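Probable transcriptional regulator, AsnC family (Thermus thermophilus, PDB 2DJW) is of uncertain function, a stand-alone RAM-domain protein of the Lrp/AsnC family that binds zinc and may take part in transcriptional regulation. Local coordinates at residues A4-P10 against Y38-V44; P10-R14 against L63-E67. All coordinates share one frame; numbering follows the deposited sequence.

Contact 1 (A4-P10 against Y38-V44); sequences AFVLIRP and YDLVALV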
loop_
_atom_site.group_PDB
_atom_site.type_symbol
_atom_site.label_atom_id
_atom_site.label_comp_id
_atom_site.label_asym_id
_atom_site.label_seq_id
_atom_site.Cartn_x
_atom_site.Cartn_y
_atom_site.Cartn_z
ATOM N N ALA A 4 17.758 17.979 4.745
ATOM C CA ALA A 4 16.749 16.952 4.913
ATOM C C ALA A 4 15.375 17.554 4.639
ATOM O O ALA A 4 15.145 18.750 4.860
ATOM C CB ALA A 4 16.818 16.378 6.324
ATOM N N PHE A 5 14.470 16.728 4.136
ATOM C CA PHE A 5 13.092 17.136 3.891
ATOM C C PHE A 5 12.291 16.315 4.868
ATOM O O PHE A 5 12.276 15.090 4.759
ATOM C CB PHE A 5 12.663 16.832 2.436
ATOM C CG PHE A 5 13.485 17.571 1.401
ATOM C CD1 PHE A 5 13.071 18.805 0.918
ATOM C CD2 PHE A 5 14.708 17.052 0.952
ATOM C CE1 PHE A 5 13.850 19.505 -0.007
ATOM C CE2 PHE A 5 15.483 17.750 0.027
ATOM C CZ PHE A 5 15.059 18.969 -0.463
ATOM N N VAL A 6 11.675 16.975 5.852
ATOM C CA VAL A 6 10.872 16.261 6.863
ATOM C C VAL A 6 9.386 16.362 6.546
ATOM O O VAL A 6 8.800 17.445 6.496
ATOM C CB VAL A 6 11.173 16.662 8.340
ATOM C CG1 VAL A 6 10.524 15.681 9.284
ATOM C CG2 VAL A 6 12.678 16.698 8.599
ATOM N N LEU A 7 8.801 15.204 6.289
ATOM C CA LEU A 7 7.409 15.108 5.940
ATOM C C LEU A 7 6.603 14.826 7.230
ATOM O O LEU A 7 6.811 13.816 7.895
ATOM C CB LEU A 7 7.239 13.987 4.903
ATOM C CG LEU A 7 7.483 14.180 3.378
ATOM C CD1 LEU A 7 8.695 15.036 2.980
ATOM C CD2 LEU A 7 7.534 12.813 2.673
ATOM N N ILE A 8 5.692 15.744 7.563
ATOM C CA ILE A 8 4.902 15.678 8.805
ATOM C C ILE A 8 3.407 15.506 8.503
ATOM O O ILE A 8 2.800 16.349 7.831
ATOM C CB ILE A 8 5.127 16.934 9.677
ATOM C CG1 ILE A 8 6.608 17.294 9.764
ATOM C CG2 ILE A 8 4.529 16.797 11.071
ATOM C CD1 ILE A 8 6.922 18.606 9.057
ATOM N N ARG A 9 2.840 14.391 8.960
ATOM C CA ARG A 9 1.394 14.199 8.968
ATOM C C ARG A 9 0.832 14.488 10.372
ATOM O O ARG A 9 1.003 13.685 11.308
ATOM C CB ARG A 9 1.013 12.778 8.533
ATOM C CG ARG A 9 -0.456 12.397 8.830
ATOM C CD ARG A 9 -0.784 11.009 8.339
ATOM N NE ARG A 9 -0.366 10.874 6.940
ATOM C CZ ARG A 9 0.566 10.035 6.483
ATOM N NH1 ARG A 9 1.184 9.180 7.297
ATOM N NH2 ARG A 9 0.855 10.044 5.191
ATOM N N PRO A 10 0.193 15.658 10.535
ATOM C CA PRO A 10 -0.433 15.997 11.814
ATOM C C PRO A 10 -1.878 15.525 11.891
ATOM O O PRO A 10 -2.498 15.242 10.847
ATOM C CB PRO A 10 -0.410 17.517 11.794
ATOM C CG PRO A 10 -0.610 17.862 10.356
ATOM C CD PRO A 10 0.026 16.746 9.548
ATOM N N TYR A 38 1.103 14.198 3.236
ATOM C CA TYR A 38 1.661 14.778 4.461
ATOM C C TYR A 38 1.331 16.260 4.400
ATOM O O TYR A 38 1.719 16.924 3.451
ATOM C CB TYR A 38 3.180 14.580 4.529
ATOM C CG TYR A 38 3.652 13.151 4.836
ATOM C CD1 TYR A 38 3.902 12.752 6.151
ATOM C CD2 TYR A 38 3.904 12.212 3.801
ATOM C CE1 TYR A 38 4.355 11.467 6.454
ATOM C CE2 TYR A 38 4.349 10.916 4.091
ATOM C CZ TYR A 38 4.581 10.558 5.427
ATOM O OH TYR A 38 5.028 9.296 5.775
ATOM N N ASP A 39 0.605 16.781 5.392
ATOM C CA ASP A 39 0.167 18.188 5.370
ATOM C C ASP A 39 1.276 19.196 5.514
ATOM O O ASP A 39 1.171 20.285 4.992
ATOM C CB ASP A 39 -0.941 18.450 6.411
ATOM C CG ASP A 39 -2.043 17.426 6.323
ATOM O OD1 ASP A 39 -3.112 17.768 5.758
ATOM O OD2 ASP A 39 -1.803 16.264 6.756
ATOM N N LEU A 40 2.336 18.836 6.214
ATOM C CA LEU A 40 3.452 19.754 6.431
ATOM C C LEU A 40 4.769 19.169 5.913
ATOM O O LEU A 40 5.006 17.977 6.051
ATOM C CB LEU A 40 3.591 20.112 7.939
ATOM C CG LEU A 40 2.452 20.845 8.677
ATOM C CD1 LEU A 40 2.596 20.719 10.217
ATOM C CD2 LEU A 40 2.356 22.326 8.272
ATOM N N VAL A 41 5.622 20.018 5.344
ATOM C CA VAL A 41 6.987 19.619 4.981
ATOM C C VAL A 41 7.921 20.620 5.615
ATOM O O VAL A 41 7.745 21.828 5.403
ATOM C CB VAL A 41 7.252 19.640 3.426
ATOM C CG1 VAL A 41 8.712 19.281 3.107
ATOM C CG2 VAL A 41 6.327 18.689 2.699
ATOM N N ALA A 42 8.922 20.135 6.355
ATOM C CA ALA A 42 9.992 21.016 6.804
ATOM C C ALA A 42 11.295 20.842 6.021
ATOM O O ALA A 42 11.856 19.754 5.980
ATOM C CB ALA A 42 10.255 20.857 8.325
ATOM N N LEU A 43 11.778 21.930 5.431
ATOM C CA LEU A 43 13.124 21.985 4.885
ATOM C C LEU A 43 14.097 22.381 6.004
ATOM O O LEU A 43 14.100 23.532 6.465
ATOM C CB LEU A 43 13.196 22.982 3.728
ATOM C CG LEU A 43 14.562 23.242 3.089
ATOM C CD1 LEU A 43 15.093 21.971 2.431
ATOM C CD2 LEU A 43 14.480 24.377 2.062
ATOM N N VAL A 44 14.909 21.405 6.417
ATOM C CA VAL A 44 15.839 21.519 7.522
ATOM C C VAL A 44 17.296 21.590 6.993
ATOM O O VAL A 44 17.604 21.072 5.913
ATOM C CB VAL A 44 15.664 20.324 8.529
ATOM C CG1 VAL A 44 16.465 20.536 9.763
ATOM C CG2 VAL A 44 14.203 20.160 8.959
#

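Contact 2 (P10-R14 against L63-E67); sequences PRGNR and LEGVE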
loop_
_atom_site.group_PDB
_atom_site.type_symbol
_atom_site.label_atom_id
_atom_site.label_comp_id
_atom_site.label_asym_id
_atom_site.label_seq_id
_atom_site.Cartn_x
_atom_site.Cartn_y
_atom_site.Cartn_z
ATOM N N PRO A 10 0.193 15.658 10.535
ATOM C CA PRO A 10 -0.433 15.997 11.814
ATOM C C PRO A 10 -1.878 15.525 11.891
ATOM O O PRO A 10 -2.498 15.242 10.847
ATOM C CB PRO A 10 -0.410 17.517 11.794
ATOM C CG PRO A 10 -0.610 17.862 10.356
ATOM C CD PRO A 10 0.026 16.746 9.548
ATOM N N ARG A 11 -2.407 15.455 13.116
ATOM C CA ARG A 11 -3.868 15.509 13.331
ATOM C C ARG A 11 -4.377 16.755 12.604
ATOM O O ARG A 11 -3.735 17.817 12.655
ATOM C CB ARG A 11 -4.208 15.590 14.827
ATOM C CG ARG A 11 -5.704 15.349 15.155
ATOM C CD ARG A 11 -6.106 15.894 16.531
ATOM N NE ARG A 11 -5.330 15.267 17.590
ATOM C CZ ARG A 11 -4.671 15.915 18.546
ATOM N NH1 ARG A 11 -4.706 17.241 18.621
ATOM N NH2 ARG A 11 -3.974 15.224 19.444
ATOM N N GLY A 12 -5.495 16.612 11.898
ATOM C CA GLY A 12 -6.036 17.673 11.045
ATOM C C GLY A 12 -6.290 19.027 11.694
ATOM O O GLY A 12 -6.142 20.060 11.035
ATOM N N ASN A 13 -6.680 19.040 12.973
ATOM C CA ASN A 13 -6.913 20.310 13.708
ATOM C C ASN A 13 -5.633 20.955 14.262
ATOM O O ASN A 13 -5.636 22.124 14.723
ATOM C CB ASN A 13 -7.967 20.133 14.814
ATOM C CG ASN A 13 -7.425 19.427 16.041
ATOM O OD1 ASN A 13 -6.576 18.542 15.945
ATOM N ND2 ASN A 13 -7.923 19.815 17.210
ATOM N N ARG A 14 -4.533 20.204 14.158
ATOM C CA ARG A 14 -3.224 20.646 14.623
ATOM C C ARG A 14 -2.324 21.254 13.552
ATOM O O ARG A 14 -1.253 21.772 13.873
ATOM C CB ARG A 14 -2.503 19.479 15.269
ATOM C CG ARG A 14 -3.205 18.911 16.486
ATOM C CD ARG A 14 -3.170 19.891 17.665
ATOM N NE ARG A 14 -1.812 20.202 18.098
ATOM C CZ ARG A 14 -1.465 21.326 18.724
ATOM N NH1 ARG A 14 -2.386 22.258 18.997
ATOM N NH2 ARG A 14 -0.198 21.520 19.079
ATOM N N LEU A 63 6.106 16.929 19.999
ATOM C CA LEU A 63 5.007 17.876 19.912
ATOM C C LEU A 63 3.701 17.147 19.874
ATOM O O LEU A 63 3.588 16.064 19.287
ATOM C CB LEU A 63 5.140 18.831 18.725
ATOM C CG LEU A 63 6.330 19.800 18.664
ATOM C CD1 LEU A 63 6.179 20.693 17.437
ATOM C CD2 LEU A 63 6.484 20.656 19.924
ATOM N N GLU A 64 2.716 17.760 20.522
ATOM C CA GLU A 64 1.379 17.209 20.600
ATOM C C GLU A 64 0.691 17.272 19.233
ATOM O O GLU A 64 0.628 18.336 18.614
ATOM C CB GLU A 64 0.591 17.932 21.724
ATOM C CG GLU A 64 -0.883 18.234 21.454
ATOM C CD GLU A 64 -1.704 16.989 21.203
ATOM O OE1 GLU A 64 -1.338 15.907 21.719
ATOM O OE2 GLU A 64 -2.729 17.103 20.492
ATOM N N GLY A 65 0.203 16.128 18.767
ATOM C CA GLY A 65 -0.603 16.064 17.547
ATOM C C GLY A 65 -0.018 15.393 16.297
ATOM O O GLY A 65 -0.739 15.168 15.314
ATOM N N VAL A 66 1.278 15.075 16.316
ATOM C CA VAL A 66 1.935 14.516 15.125
ATOM C C VAL A 66 1.704 13.004 15.012
ATOM O O VAL A 66 2.073 12.228 15.897
ATOM C CB VAL A 66 3.444 14.892 15.019
ATOM C CG1 VAL A 66 3.680 16.401 15.249
ATOM C CG2 VAL A 66 4.260 14.086 15.966
ATOM N N GLU A 67 1.055 12.599 13.935
ATOM C CA GLU A 67 0.775 11.196 13.708
ATOM C C GLU A 67 1.991 10.433 13.136
ATOM O O GLU A 67 2.457 9.456 13.737
ATOM C CB GLU A 67 -0.449 11.047 12.806
ATOM C CG GLU A 67 -1.757 11.346 13.520
ATOM C CD GLU A 67 -2.938 11.341 12.592
ATOM O OE1 GLU A 67 -4.074 11.150 13.075
ATOM O OE2 GLU A 67 -2.742 11.546 11.376
#

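Contact 1 (A4-P10 against Y38-V44)
The Y38 ring is sandwiched between two residues of the strand beside it. R9 lays its guanidinium over one face, with CZ 4.2 Å from the ring centroid of Y38 and the two planes 29° apart, a stacked cation-pi contact. On the opposite face L7 CB makes a CH-pi contact, while the backbone C of I8 and N of R9 lie at the ring edge, in its plane. A flat aromatic ring suits this place because its two faces accept a cation and a methylene alike. R9 reaches the ring through a chain that is straight at chi2 and turns at chi3 (-51°); NH2 is also hydrogen-bonded to P37 O, which helps to hold the group over Y38.

The sandwich closes one end of an antiparallel pair, strands 2-10 and 40-46, the central two of the four-stranded sheet in this ferredoxin-like alpha+beta fold of the RAM domain. A4 with V44, V6 with A42 and I8 with L40 are hydrogen-bonded pairs; the V6 N to A42 O bond, 2.8 Å long, is almost straight at 178°. At I8 the partner strand has an extra residue, D39 and L40 together standing opposite it in a classic beta bulge.

V6, I8, L40, A42 and V44 face helices 15-22 and 52-60, where small or branched apolar groups fit: I8 CD1 lies 3.8 Å from L40 CB and also touches A42 CB, where alanine leaves it room. F5, V41 and L43 are on the other face and pack against a second subunit, F5 on its V41 and L43 on its L43. Within the chain F5 and L43 run side by side, and F5 CE1 touches L43 CD1 at 3.7 Å.

Contact 2 (P10-R14 against L63-E67)
R11 and E64 meet in a salt bridge whose guanidinium and carboxylate planes are 25° apart. A single oxygen, OE2 of E64, takes both terminal nitrogens of R11: NH1 at 2.7 Å and NH2 at a nominal separation too short to be taken literally. The N-H...O angle at NH1 is well short of straight, as expected when two donors converge on one acceptor. A bend at chi3 (-60°) turns the R11 head to E64 and brings one guanidinium face over G65 CA.

Hydrogen bonds to the backbone add to this. R11 N donates to G65 O over 2.8 Å in a nearly straight bond. R14 NE donates to E64 O at 3.1 Å, coming from above the carbonyl plane, and R14 NH2 adds a weak bond to the same oxygen. Arginine suits both positions, being long enough to cross between the loops and rich in N-H groups. The E64 carboxylate also lies near R14, but no N-H of that guanidinium points at it, so any attraction is one of charge alone.

Packing depends on the type II turn from L63 to V66. G65 has a positive phi (111°), easy for a residue with no side chain, and its bare CA lets R14 CG approach to 4.0 Å. P10 and V66 form a non-hydrogen-bonded antiparallel pair; a proline is tolerated, since this kind of pair asks for no N-H toward V66.

The contact lies at the surface, joining the loop that leads from strand 2-10 into helix 15-22 to the turn that opens strand 66-77. P10 rests on V15 and L18 of that helix, and L63 on A21 and I22.

Overall arrangement
From the N terminus, strand 2-10 supplies the first segment of contact 1 and passes at P10, shared by both contacts, into the first segment of contact 2. The chain then forms helix 15-22 and strand 28-34 before 38-44 returns to close contact 1. Helix 52-60 follows, and 63-67 closes contact 2 after a longer excursion. The segments alternate, so the two loops cross. Contact 1 joins strands 2-10 and 40-46; contact 2 ties the end of strand 2-10 to the start of 66-77, on its other side in the sheet. A probable hydrogen bond from E67 N to R9 O links the two, and both touch a third subunit, another copy of the protein.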